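Local coordinates for protein polyketide Synthase III (PDB 4B0N) that probably transfers acyl groups as a type III polyketide synthase, implicated in making the monomers of phlorotannin polyphenols in a brown alga, at residues P53-E61 / G101-L109; T352-G360 / F372-R380. One frame throughout, in Å; residues are numbered along the deposited sequence.

Interactions 1 and 2 follow one another along the chain and fall in the two family regions of the chalcone synthase-like fold, interaction 1 in the N-terminal and interaction 2 in the C-terminal one. Their centres are 25 Å apart; their nearest atoms approach to about 7 Å without touching. Arg56 of interaction 1, hydrogen-bonded through NE to Tyr92, also forms a salt bridge to Glu361 of helix 353-362. Strand 55-58 pairs with strand 90-93, and Ser90 in turn bonds to the backbone of Gly360. Interaction 1 is the nearer to the bound arachidonic acid, which lies about 6 Å from the side chain of Cys57 and about 14 Å from that of Val358 in interaction 2.

Interaction 1 (P53-E61 / G101-L109); sequences PQYRCTQNE and GRAAKGDPL
The hydroxyl of Tyr55 ties the 101-109 loop to strand 55-58 by two hydrogen bonds. Ala104 N donates to Tyr55 OH over 3.0 Å in a nearly straight bond (168°), and the hydroxyl in turn donates to Asp107 OD2, meeting its anti lone pair. Phenol ring and carboxylate lie almost in one plane, 3° apart. Arg102 O adds an edge contact, 3.5 Å from Tyr55 CE1. Beside the hydroxyl, the methyl group of Ala104 packs against the amide end of Gln54, with Ala104 CB 3.5 Å from Gln54 NE2.

A second grip lies nearer the start of helix 59-68. Arg102 meets Glu61 end-on, NH1 reaching OE2 at 3.0 Å and NH2 reaching OE1 at 3.2 Å, both in the guanidinium plane. The bend at chi3 (-70°) turns the arginine end toward the carboxylate, and NH2 also makes a weak, strongly bent bond to Arg56 O.

Further out, Thr58 N donates to Glu61 OE1 from the face opposite Arg102 NH2, while Glu61 N returns a weak bond to Thr58 OG1. This capping box holds the carboxylate that Arg102 grips. Asp107 OD2 also pairs with Lys131 of helix 121-146, which probably keeps the carboxylate ionised and helps to position it for the tyrosine. Tyr55 and Cys57 share backbone bonds with Phe93 and Arg91, so the loop is pinned to strand 55-58, one half of a two-stranded antiparallel sheet, which runs straight into the capped helix 59-68 near the arachidonic acid.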
ATOM      1  N   PRO A  53      -3.671 -16.705 -14.757  1.00 37.04           N
ATOM      2  CA  PRO A  53      -4.185 -17.892 -14.081  1.00 37.21           C
ATOM      3  C   PRO A  53      -4.546 -19.011 -15.064  1.00 37.70           C
ATOM      4  O   PRO A  53      -4.422 -18.843 -16.283  1.00 37.66           O
ATOM      5  CB  PRO A  53      -5.431 -17.374 -13.356  1.00 36.96           C
ATOM      6  CG  PRO A  53      -5.838 -16.164 -14.120  1.00 36.88           C
ATOM      7  CD  PRO A  53      -4.550 -15.538 -14.555  1.00 36.78           C
ATOM      8  N   GLN A  54      -5.001 -20.133 -14.517  1.00 38.08           N
ATOM      9  CA  GLN A  54      -5.154 -21.382 -15.255  1.00 38.44           C
ATOM     10  C   GLN A  54      -6.190 -21.355 -16.385  1.00 38.53           C
ATOM     11  O   GLN A  54      -5.927 -21.847 -17.484  1.00 38.57           O
ATOM     12  CB  GLN A  54      -5.494 -22.497 -14.269  1.00 38.84           C
ATOM     13  CG  GLN A  54      -5.016 -23.874 -14.691  1.00 39.54           C
ATOM     14  CD  GLN A  54      -5.299 -24.928 -13.642  1.00 40.07           C
ATOM     15  OE1 GLN A  54      -6.082 -24.705 -12.716  1.00 40.06           O
ATOM     16  NE2 GLN A  54      -4.661 -26.086 -13.782  1.00 40.73           N
ATOM     17  N   TYR A  55      -7.354 -20.770 -16.114  1.00 38.34           N
ATOM     18  CA  TYR A  55      -8.525 -20.946 -16.972  1.00 38.52           C
ATOM     19  C   TYR A  55      -8.764 -19.806 -17.955  1.00 38.49           C
ATOM     20  O   TYR A  55      -9.108 -18.695 -17.562  1.00 38.24           O
ATOM     21  CB  TYR A  55      -9.776 -21.191 -16.117  1.00 38.41           C
ATOM     22  CG  TYR A  55      -9.611 -22.327 -15.130  1.00 38.50           C
ATOM     23  CD1 TYR A  55      -9.783 -23.652 -15.528  1.00 38.78           C
ATOM     24  CD2 TYR A  55      -9.271 -22.075 -13.800  1.00 38.08           C
ATOM     25  CE1 TYR A  55      -9.624 -24.695 -14.631  1.00 39.05           C
ATOM     26  CE2 TYR A  55      -9.111 -23.112 -12.893  1.00 38.28           C
ATOM     27  CZ  TYR A  55      -9.288 -24.421 -13.312  1.00 38.78           C
ATOM     28  OH  TYR A  55      -9.131 -25.459 -12.416  1.00 38.79           O
ATOM     29  N   ARG A  56      -8.576 -20.099 -19.237  1.00 39.18           N
ATOM     30  CA  ARG A  56      -8.904 -19.168 -20.309  1.00 39.60           C
ATOM     31  C   ARG A  56     -10.378 -19.348 -20.694  1.00 40.02           C
ATOM     32  O   ARG A  56     -10.763 -20.373 -21.263  1.00 40.56           O
ATOM     33  CB  ARG A  56      -7.972 -19.392 -21.507  1.00 40.21           C
ATOM     34  CG  ARG A  56      -8.494 -18.875 -22.838  1.00 41.14           C
ATOM     35  CD  ARG A  56      -8.000 -17.477 -23.155  1.00 41.42           C
ATOM     36  NE  ARG A  56      -7.000 -17.479 -24.222  1.00 42.28           N
ATOM     37  CZ  ARG A  56      -7.281 -17.421 -25.526  1.00 43.16           C
ATOM     38  NH1 ARG A  56      -8.539 -17.359 -25.952  1.00 43.47           N
ATOM     39  NH2 ARG A  56      -6.294 -17.423 -26.413  1.00 43.65           N
ATOM     40  N   CYS A  57     -11.195 -18.353 -20.362  1.00 39.96           N
ATOM     41  CA  CYS A  57     -12.636 -18.407 -20.608  1.00 40.35           C
ATOM     42  C   CYS A  57     -13.051 -17.422 -21.695  1.00 40.77           C
ATOM     43  O   CYS A  57     -12.851 -16.214 -21.552  1.00 40.62           O
ATOM     44  CB  CYS A  57     -13.406 -18.123 -19.314  1.00 39.91           C
ATOM     45  SG  CYS A  57     -15.194 -17.888 -19.490  1.00 40.24           S
ATOM     46  N   THR A  58     -13.630 -17.949 -22.775  1.00 41.70           N
ATOM     47  CA  THR A  58     -14.133 -17.123 -23.876  1.00 42.43           C
ATOM     48  C   THR A  58     -15.373 -16.337 -23.448  1.00 42.69           C
ATOM     49  O   THR A  58     -16.004 -16.660 -22.438  1.00 42.37           O
ATOM     50  CB  THR A  58     -14.466 -17.961 -25.132  1.00 43.09           C
ATOM     51  OG1 THR A  58     -15.592 -18.808 -24.867  1.00 43.60           O
ATOM     52  CG2 THR A  58     -13.269 -18.808 -25.564  1.00 42.91           C
ATOM     53  N   GLN A  59     -15.719 -15.309 -24.219  1.00 43.53           N
ATOM     54  CA  GLN A  59     -16.828 -14.425 -23.865  1.00 44.00           C
ATOM     55  C   GLN A  59     -18.204 -15.036 -24.136  1.00 44.93           C
ATOM     56  O   GLN A  59     -19.186 -14.668 -23.487  1.00 45.10           O
ATOM     57  CB  GLN A  59     -16.682 -13.062 -24.546  1.00 43.98           C
ATOM     58  CG  GLN A  59     -17.364 -11.919 -23.802  1.00 44.04           C
ATOM     59  CD  GLN A  59     -16.693 -11.549 -22.484  1.00 43.39           C
ATOM     60  OE1 GLN A  59     -15.959 -12.342 -21.883  1.00 42.88           O
ATOM     61  NE2 GLN A  59     -16.954 -10.330 -22.021  1.00 43.24           N
ATOM     62  N   ASN A  60     -18.269 -15.966 -25.084  1.00 45.86           N
ATOM     63  CA  ASN A  60     -19.485 -16.747 -25.301  1.00 47.18           C
ATOM     64  C   ASN A  60     -19.751 -17.699 -24.131  1.00 47.28           C
ATOM     65  O   ASN A  60     -20.902 -17.902 -23.738  1.00 47.60           O
ATOM     66  CB  ASN A  60     -19.419 -17.514 -26.626  1.00 48.01           C
ATOM     67  CG  ASN A  60     -19.455 -16.599 -27.839  1.00 48.62           C
ATOM     68  OD1 ASN A  60     -20.202 -15.616 -27.880  1.00 48.66           O
ATOM     69  ND2 ASN A  60     -18.652 -16.927 -28.842  1.00 49.11           N
ATOM     70  N   GLU A  61     -18.675 -18.271 -23.585  1.00 47.40           N
ATOM     71  CA  GLU A  61     -18.738 -19.117 -22.391  1.00 47.60           C
ATOM     72  C   GLU A  61     -19.204 -18.319 -21.173  1.00 47.27           C
ATOM     73  O   GLU A  61     -20.131 -18.732 -20.472  1.00 47.31           O
ATOM     74  CB  GLU A  61     -17.374 -19.758 -22.106  1.00 47.52           C
ATOM     75  CG  GLU A  61     -17.049 -20.981 -22.957  1.00 48.55           C
ATOM     76  CD  GLU A  61     -15.580 -21.386 -22.892  1.00 48.53           C
ATOM     77  OE1 GLU A  61     -14.776 -20.673 -22.248  1.00 48.18           O
ATOM     78  OE2 GLU A  61     -15.220 -22.422 -23.496  1.00 48.94           O
ATOM     79  N   GLY A 101     -16.202 -27.785 -17.036  1.00 51.54           N
ATOM     80  CA  GLY A 101     -15.681 -28.981 -17.697  1.00 52.16           C
ATOM     81  C   GLY A 101     -14.168 -29.100 -17.647  1.00 51.14           C
ATOM     82  O   GLY A 101     -13.634 -30.190 -17.429  1.00 51.86           O
ATOM     83  N   ARG A 102     -13.484 -27.972 -17.827  1.00 49.60           N
ATOM     84  CA  ARG A 102     -12.020 -27.941 -17.910  1.00 48.23           C
ATOM     85  C   ARG A 102     -11.319 -27.827 -16.553  1.00 47.11           C
ATOM     86  O   ARG A 102     -10.109 -27.588 -16.495  1.00 46.12           O
ATOM     87  CB  ARG A 102     -11.562 -26.802 -18.828  1.00 47.68           C
ATOM     88  CG  ARG A 102     -12.119 -26.879 -20.239  1.00 48.83           C
ATOM     89  CD  ARG A 102     -11.287 -26.067 -21.217  1.00 48.29           C
ATOM     90  NE  ARG A 102     -11.418 -24.624 -21.021  1.00 47.57           N
ATOM     91  CZ  ARG A 102     -12.376 -23.872 -21.558  1.00 48.06           C
ATOM     92  NH1 ARG A 102     -13.313 -24.413 -22.325  1.00 49.25           N
ATOM     93  NH2 ARG A 102     -12.396 -22.568 -21.324  1.00 47.40           N
ATOM     94  N   ALA A 103     -12.075 -28.007 -15.471  1.00 47.13           N
ATOM     95  CA  ALA A 103     -11.525 -27.932 -14.118  1.00 46.39           C
ATOM     96  C   ALA A 103     -10.312 -28.843 -13.951  1.00 46.35           C
ATOM     97  O   ALA A 103     -10.295 -29.973 -14.446  1.00 47.29           O
ATOM     98  CB  ALA A 103     -12.589 -28.271 -13.087  1.00 47.03           C
ATOM     99  N   ALA A 104      -9.296 -28.333 -13.259  1.00 45.34           N
ATOM    100  CA  ALA A 104      -8.083 -29.092 -12.976  1.00 44.93           C
ATOM    101  C   ALA A 104      -8.387 -30.279 -12.070  1.00 45.80           C
ATOM    102  O   ALA A 104      -9.311 -30.227 -11.258  1.00 45.93           O
ATOM    103  CB  ALA A 104      -7.028 -28.194 -12.350  1.00 43.58           C
ATOM    104  N   LYS A 105      -7.599 -31.341 -12.226  1.00 46.46           N
ATOM    105  CA  LYS A 105      -7.799 -32.591 -11.501  1.00 47.74           C
ATOM    106  C   LYS A 105      -7.522 -32.402 -10.008  1.00 47.47           C
ATOM    107  O   LYS A 105      -6.407 -32.628  -9.534  1.00 47.35           O
ATOM    108  CB  LYS A 105      -6.911 -33.690 -12.103  1.00 48.34           C
ATOM    109  CG  LYS A 105      -7.516 -35.086 -12.082  0.50 49.82           C
ATOM    110  CD  LYS A 105      -7.044 -35.899 -10.887  0.50 50.25           C
ATOM    111  CE  LYS A 105      -7.418 -37.364 -11.047  0.50 51.89           C
ATOM    112  NZ  LYS A 105      -6.645 -38.235 -10.122  0.50 52.38           N
ATOM    113  N   GLY A 106      -8.548 -31.975  -9.277  1.00 47.61           N
ATOM    114  CA  GLY A 106      -8.428 -31.722  -7.843  1.00 47.57           C
ATOM    115  C   GLY A 106      -8.539 -30.257  -7.462  1.00 46.52           C
ATOM    116  O   GLY A 106      -7.960 -29.827  -6.463  1.00 46.13           O
ATOM    117  N   ASP A 107      -9.281 -29.493  -8.262  1.00 40.43           N
ATOM    118  CA  ASP A 107      -9.530 -28.079  -7.995  1.00 39.92           C
ATOM    119  C   ASP A 107     -11.036 -27.818  -7.931  1.00 39.81           C
ATOM    120  O   ASP A 107     -11.724 -27.896  -8.950  1.00 40.09           O
ATOM    121  CB  ASP A 107      -8.877 -27.200  -9.064  1.00 40.01           C
ATOM    122  CG  ASP A 107      -8.787 -25.739  -8.648  1.00 40.01           C
ATOM    123  OD1 ASP A 107      -8.505 -25.469  -7.459  1.00 40.32           O
ATOM    124  OD2 ASP A 107      -8.984 -24.855  -9.512  1.00 39.89           O
ATOM    125  N   PRO A 108     -11.553 -27.505  -6.730  1.00 39.61           N
ATOM    126  CA  PRO A 108     -12.996 -27.420  -6.513  1.00 39.63           C
ATOM    127  C   PRO A 108     -13.652 -26.149  -7.058  1.00 39.27           C
ATOM    128  O   PRO A 108     -12.973 -25.167  -7.358  1.00 38.70           O
ATOM    129  CB  PRO A 108     -13.114 -27.454  -4.988  1.00 39.75           C
ATOM    130  CG  PRO A 108     -11.849 -26.832  -4.504  1.00 39.42           C
ATOM    131  CD  PRO A 108     -10.789 -27.193  -5.507  1.00 39.45           C
ATOM    132  N   LEU A 109     -14.973 -26.189  -7.181  1.00 39.59           N
ATOM    133  CA  LEU A 109     -15.765 -25.015  -7.518  1.00 39.30           C
ATOM    134  C   LEU A 109     -15.907 -24.141  -6.276  1.00 39.07           C
ATOM    135  O   LEU A 109     -16.411 -24.590  -5.245  1.00 39.50           O
ATOM    136  CB  LEU A 109     -17.140 -25.435  -8.045  1.00 39.71           C
ATOM    137  CG  LEU A 109     -17.358 -25.687  -9.546  1.00 39.93           C
ATOM    138  CD1 LEU A 109     -16.278 -26.546 -10.198  1.00 39.93           C
ATOM    139  CD2 LEU A 109     -18.735 -26.301  -9.761  1.00 40.32           C
TER

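Interaction 2 (T352-G360 / F372-R380); sequences TADSWAVLG and FVLSRVFKR
With CG anti to its carbonyl carbon (chi1 -63°), Asp354 sends its carboxylate out as a knob among Val373, Arg376, Val377 and Arg380. The Arg376 chain starts the same way and bends at chi3, laying its guanidinium across the 352-360 helix. There Ala357 CB sits over the centre of one guanidinium face, 3.7 Å above the plane, while Asp354 OD1 lies at the edge. The bond from Arg376 NE to Asp354 OD1 is weak, at 3.4 Å. Arg380 meets the carboxylate head-on, the two side chains coming from opposite directions: its NH2 forms a salt bridge to Asp354 OD2 at 2.8 Å and is also close to Asp354 OD1 (3.1 Å), the carboxylate and guanidinium planes standing 64° apart. A bond from Arg380 NE to Arg376 O, 3.3 Å, helps fix that guanidinium.

Beyond the charges, Val358 CG2 packs on Val373 CG2 (3.7 Å) and on Phe372 CB, and Val373 CG1 touches Asp354 CB. The axes of the two helical segments approach to 8.9 Å, with their N-to-C directions 125° apart, and Val373 and Val377 also touch strand 327-330. One buried aspartate thus joins two arginines in a salt-bridge network, and such paired positive charges probably favour its ionised form.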
ATOM      1  N   THR A 352      -3.087   2.788 -30.910  1.00 51.26           N
ATOM      2  CA  THR A 352      -3.695   2.142 -29.748  1.00 50.79           C
ATOM      3  C   THR A 352      -3.947   0.648 -29.978  1.00 50.75           C
ATOM      4  O   THR A 352      -4.579  -0.013 -29.147  1.00 50.66           O
ATOM      5  CB  THR A 352      -5.024   2.826 -29.355  1.00 50.77           C
ATOM      6  OG1 THR A 352      -5.845   2.985 -30.518  1.00 51.59           O
ATOM      7  CG2 THR A 352      -4.767   4.191 -28.729  1.00 50.43           C
ATOM      8  N   ALA A 353      -3.438   0.125 -31.095  1.00 50.92           N
ATOM      9  CA  ALA A 353      -3.641  -1.276 -31.496  1.00 50.63           C
ATOM     10  C   ALA A 353      -3.189  -2.291 -30.444  1.00 49.64           C
ATOM     11  O   ALA A 353      -3.747  -3.388 -30.356  1.00 49.45           O
ATOM     12  CB  ALA A 353      -2.961  -1.555 -32.829  1.00 50.96           C
ATOM     13  N   ASP A 354      -2.180  -1.919 -29.656  1.00 48.90           N
ATOM     14  CA  ASP A 354      -1.704  -2.745 -28.548  1.00 47.92           C
ATOM     15  C   ASP A 354      -2.747  -2.831 -27.438  1.00 47.27           C
ATOM     16  O   ASP A 354      -2.951  -3.894 -26.849  1.00 47.23           O
ATOM     17  CB  ASP A 354      -0.394  -2.190 -27.976  1.00 47.47           C
ATOM     18  CG  ASP A 354       0.744  -2.204 -28.982  1.00 47.90           C
ATOM     19  OD1 ASP A 354       0.935  -3.232 -29.667  1.00 47.97           O
ATOM     20  OD2 ASP A 354       1.459  -1.181 -29.074  1.00 47.82           O
ATOM     21  N   SER A 355      -3.403  -1.703 -27.164  1.00 46.92           N
ATOM     22  CA  SER A 355      -4.395  -1.606 -26.092  1.00 46.22           C
ATOM     23  C   SER A 355      -5.649  -2.434 -26.379  1.00 45.95           C
ATOM     24  O   SER A 355      -6.224  -3.029 -25.464  1.00 45.31           O
ATOM     25  CB  SER A 355      -4.769  -0.142 -25.835  1.00 46.61           C
ATOM     26  OG  SER A 355      -3.620   0.647 -25.572  1.00 46.38           O
ATOM     27  N   TRP A 356      -6.065  -2.470 -27.646  1.00 45.48           N
ATOM     28  CA  TRP A 356      -7.194  -3.300 -28.067  1.00 44.93           C
ATOM     29  C   TRP A 356      -6.852  -4.759 -27.988  1.00 44.31           C
ATOM     30  O   TRP A 356      -7.686  -5.579 -27.601  1.00 43.96           O
ATOM     31  CB  TRP A 356      -7.631  -2.949 -29.482  1.00 45.45           C
ATOM     32  CG  TRP A 356      -8.296  -1.600 -29.603  1.00 45.69           C
ATOM     33  CD1 TRP A 356      -7.809  -0.467 -30.254  1.00 45.97           C
ATOM     34  CD2 TRP A 356      -9.601  -1.195 -29.063  1.00 45.75           C
ATOM     35  NE1 TRP A 356      -8.695   0.574 -30.155  1.00 46.25           N
ATOM     36  CE2 TRP A 356      -9.789   0.209 -29.453  1.00 46.23           C
ATOM     37  CE3 TRP A 356     -10.594  -1.828 -28.322  1.00 45.53           C
ATOM     38  CZ2 TRP A 356     -10.926   0.925 -29.106  1.00 46.42           C
ATOM     39  CZ3 TRP A 356     -11.738  -1.096 -27.978  1.00 45.74           C
ATOM     40  CH2 TRP A 356     -11.898   0.246 -28.361  1.00 46.14           C
ATOM     41  N   ALA A 357      -5.614  -5.086 -28.353  1.00 43.85           N
ATOM     42  CA  ALA A 357      -5.126  -6.463 -28.365  1.00 43.28           C
ATOM     43  C   ALA A 357      -5.111  -7.091 -26.968  1.00 42.43           C
ATOM     44  O   ALA A 357      -5.520  -8.244 -26.796  1.00 42.98           O
ATOM     45  CB  ALA A 357      -3.743  -6.531 -29.000  1.00 43.19           C
ATOM     46  N   VAL A 358      -4.641  -6.331 -25.980  1.00 40.97           N
ATOM     47  CA  VAL A 358      -4.618  -6.792 -24.596  1.00 39.69           C
ATOM     48  C   VAL A 358      -6.046  -6.990 -24.104  1.00 39.51           C
ATOM     49  O   VAL A 358      -6.387  -8.055 -23.591  1.00 39.31           O
ATOM     50  CB  VAL A 358      -3.834  -5.821 -23.685  1.00 39.18           C
ATOM     51  CG1 VAL A 358      -4.124  -6.077 -22.212  1.00 38.79           C
ATOM     52  CG2 VAL A 358      -2.343  -5.942 -23.957  1.00 38.86           C
ATOM     53  N   LEU A 359      -6.875  -5.965 -24.297  1.00 39.67           N
ATOM     54  CA  LEU A 359      -8.289  -5.983 -23.915  1.00 39.50           C
ATOM     55  C   LEU A 359      -9.037  -7.178 -24.510  1.00 39.78           C
ATOM     56  O   LEU A 359      -9.779  -7.860 -23.807  1.00 39.62           O
ATOM     57  CB  LEU A 359      -8.955  -4.665 -24.337  1.00 39.85           C
ATOM     58  CG  LEU A 359     -10.282  -4.167 -23.745  1.00 39.75           C
ATOM     59  CD1 LEU A 359     -11.475  -4.595 -24.586  1.00 40.64           C
ATOM     60  CD2 LEU A 359     -10.457  -4.550 -22.279  1.00 39.30           C
ATOM     61  N   GLY A 360      -8.822  -7.428 -25.800  1.00 40.31           N
ATOM     62  CA  GLY A 360      -9.479  -8.527 -26.505  1.00 40.68           C
ATOM     63  C   GLY A 360      -9.087  -9.910 -26.014  1.00 40.52           C
ATOM     64  O   GLY A 360      -9.918 -10.826 -25.981  1.00 40.76           O
ATOM     65  N   PHE A 372       0.951  -5.218 -19.600  1.00 33.77           N
ATOM     66  CA  PHE A 372       0.701  -6.115 -20.724  1.00 34.45           C
ATOM     67  C   PHE A 372       0.831  -5.369 -22.055  1.00 35.07           C
ATOM     68  O   PHE A 372       1.499  -5.851 -22.973  1.00 35.62           O
ATOM     69  CB  PHE A 372      -0.676  -6.782 -20.599  1.00 34.47           C
ATOM     70  CG  PHE A 372      -0.687  -8.014 -19.734  1.00 34.08           C
ATOM     71  CD1 PHE A 372      -0.597  -7.916 -18.349  1.00 33.79           C
ATOM     72  CD2 PHE A 372      -0.813  -9.274 -20.304  1.00 34.27           C
ATOM     73  CE1 PHE A 372      -0.614  -9.051 -17.552  1.00 33.63           C
ATOM     74  CE2 PHE A 372      -0.835 -10.414 -19.511  1.00 34.11           C
ATOM     75  CZ  PHE A 372      -0.732 -10.303 -18.135  1.00 33.74           C
ATOM     76  N   VAL A 373       0.197  -4.199 -22.149  1.00 35.20           N
ATOM     77  CA  VAL A 373       0.305  -3.332 -23.326  1.00 35.79           C
ATOM     78  C   VAL A 373       1.762  -2.925 -23.524  1.00 35.83           C
ATOM     79  O   VAL A 373       2.308  -3.045 -24.622  1.00 36.35           O
ATOM     80  CB  VAL A 373      -0.559  -2.056 -23.189  1.00 36.14           C
ATOM     81  CG1 VAL A 373      -0.451  -1.192 -24.438  1.00 36.72           C
ATOM     82  CG2 VAL A 373      -2.014  -2.407 -22.914  1.00 36.36           C
ATOM     83  N   LEU A 374       2.379  -2.454 -22.444  1.00 35.42           N
ATOM     84  CA  LEU A 374       3.780  -2.062 -22.436  1.00 35.36           C
ATOM     85  C   LEU A 374       4.670  -3.208 -22.918  1.00 35.47           C
ATOM     86  O   LEU A 374       5.565  -3.001 -23.737  1.00 35.70           O
ATOM     87  CB  LEU A 374       4.172  -1.603 -21.025  1.00 34.98           C
ATOM     88  CG  LEU A 374       5.421  -0.765 -20.716  1.00 35.13           C
ATOM     89  CD1 LEU A 374       6.594  -1.662 -20.345  1.00 35.14           C
ATOM     90  CD2 LEU A 374       5.788   0.221 -21.824  1.00 35.19           C
ATOM     91  N   SER A 375       4.397  -4.417 -22.429  1.00 35.64           N
ATOM     92  CA  SER A 375       5.143  -5.612 -22.830  1.00 36.06           C
ATOM     93  C   SER A 375       4.631  -6.191 -24.149  1.00 36.85           C
ATOM     94  O   SER A 375       4.663  -7.408 -24.362  1.00 37.35           O
ATOM     95  CB  SER A 375       5.113  -6.679 -21.730  1.00 35.67           C
ATOM     96  OG  SER A 375       5.873  -7.818 -22.100  1.00 35.61           O
ATOM     97  N   ARG A 376       4.149  -5.310 -25.022  1.00 37.18           N
ATOM     98  CA  ARG A 376       3.851  -5.647 -26.408  1.00 37.65           C
ATOM     99  C   ARG A 376       4.716  -4.757 -27.280  1.00 37.99           C
ATOM    100  O   ARG A 376       5.236  -5.195 -28.309  1.00 38.57           O
ATOM    101  CB  ARG A 376       2.380  -5.413 -26.730  1.00 37.91           C
ATOM    102  CG  ARG A 376       1.449  -6.515 -26.262  1.00 37.97           C
ATOM    103  CD  ARG A 376       0.038  -6.277 -26.784  1.00 38.56           C
ATOM    104  NE  ARG A 376      -0.001  -6.160 -28.242  1.00 39.27           N
ATOM    105  CZ  ARG A 376      -0.141  -7.186 -29.079  1.00 39.80           C
ATOM    106  NH1 ARG A 376      -0.260  -8.423 -28.609  1.00 39.58           N
ATOM    107  NH2 ARG A 376      -0.163  -6.974 -30.389  1.00 40.39           N
ATOM    108  N   VAL A 377       4.860  -3.504 -26.844  1.00 37.69           N
ATOM    109  CA  VAL A 377       5.721  -2.514 -27.484  1.00 37.81           C
ATOM    110  C   VAL A 377       7.182  -2.951 -27.396  1.00 37.81           C
ATOM    111  O   VAL A 377       7.936  -2.828 -28.363  1.00 37.98           O
ATOM    112  CB  VAL A 377       5.545  -1.128 -26.824  1.00 37.66           C
ATOM    113  CG1 VAL A 377       6.568  -0.133 -27.352  1.00 38.32           C
ATOM    114  CG2 VAL A 377       4.134  -0.605 -27.048  1.00 37.84           C
ATOM    115  N   PHE A 378       7.557  -3.480 -26.233  1.00 37.78           N
ATOM    116  CA  PHE A 378       8.922  -3.925 -25.946  1.00 37.88           C
ATOM    117  C   PHE A 378       9.391  -5.070 -26.843  1.00 38.37           C
ATOM    118  O   PHE A 378      10.587  -5.189 -27.117  1.00 38.69           O
ATOM    119  CB  PHE A 378       9.038  -4.330 -24.474  1.00 37.60           C
ATOM    120  CG  PHE A 378       9.267  -3.177 -23.530  1.00 37.44           C
ATOM    121  CD1 PHE A 378       8.835  -1.890 -23.843  1.00 37.50           C
ATOM    122  CD2 PHE A 378       9.899  -3.388 -22.309  1.00 37.15           C
ATOM    123  CE1 PHE A 378       9.048  -0.837 -22.969  1.00 37.35           C
ATOM    124  CE2 PHE A 378      10.110  -2.340 -21.428  1.00 36.97           C
ATOM    125  CZ  PHE A 378       9.685  -1.063 -21.760  1.00 37.08           C
ATOM    126  N   LYS A 379       8.451  -5.908 -27.284  1.00 38.75           N
ATOM    127  CA  LYS A 379       8.741  -6.996 -28.224  1.00 39.34           C
ATOM    128  C   LYS A 379       9.135  -6.439 -29.583  1.00 39.42           C
ATOM    129  O   LYS A 379      10.192  -6.785 -30.108  1.00 39.63           O
ATOM    130  CB  LYS A 379       7.552  -7.955 -28.363  1.00 40.20           C
ATOM    131  CG  LYS A 379       7.497  -9.046 -27.297  1.00 40.88           C
ATOM    132  CD  LYS A 379       6.493 -10.144 -27.637  1.00 41.75           C
ATOM    133  CE  LYS A 379       5.053  -9.721 -27.360  1.00 41.94           C
ATOM    134  NZ  LYS A 379       4.070 -10.777 -27.739  1.00 42.52           N
ATOM    135  N   ARG A 380       8.285  -5.575 -30.139  1.00 39.25           N
ATOM    136  CA  ARG A 380       8.583  -4.888 -31.395  1.00 39.70           C
ATOM    137  C   ARG A 380       9.884  -4.099 -31.308  1.00 39.48           C
ATOM    138  O   ARG A 380      10.675  -4.103 -32.251  1.00 40.13           O
ATOM    139  CB  ARG A 380       7.451  -3.936 -31.793  1.00 40.03           C
ATOM    140  CG  ARG A 380       6.495  -4.471 -32.846  1.00 40.84           C
ATOM    141  CD  ARG A 380       5.166  -4.925 -32.253  1.00 40.83           C
ATOM    142  NE  ARG A 380       4.614  -3.965 -31.293  1.00 40.49           N
ATOM    143  CZ  ARG A 380       4.050  -2.802 -31.608  1.00 40.75           C
ATOM    144  NH1 ARG A 380       3.950  -2.412 -32.874  1.00 41.49           N
ATOM    145  NH2 ARG A 380       3.589  -2.016 -30.643  1.00 40.56           N
TER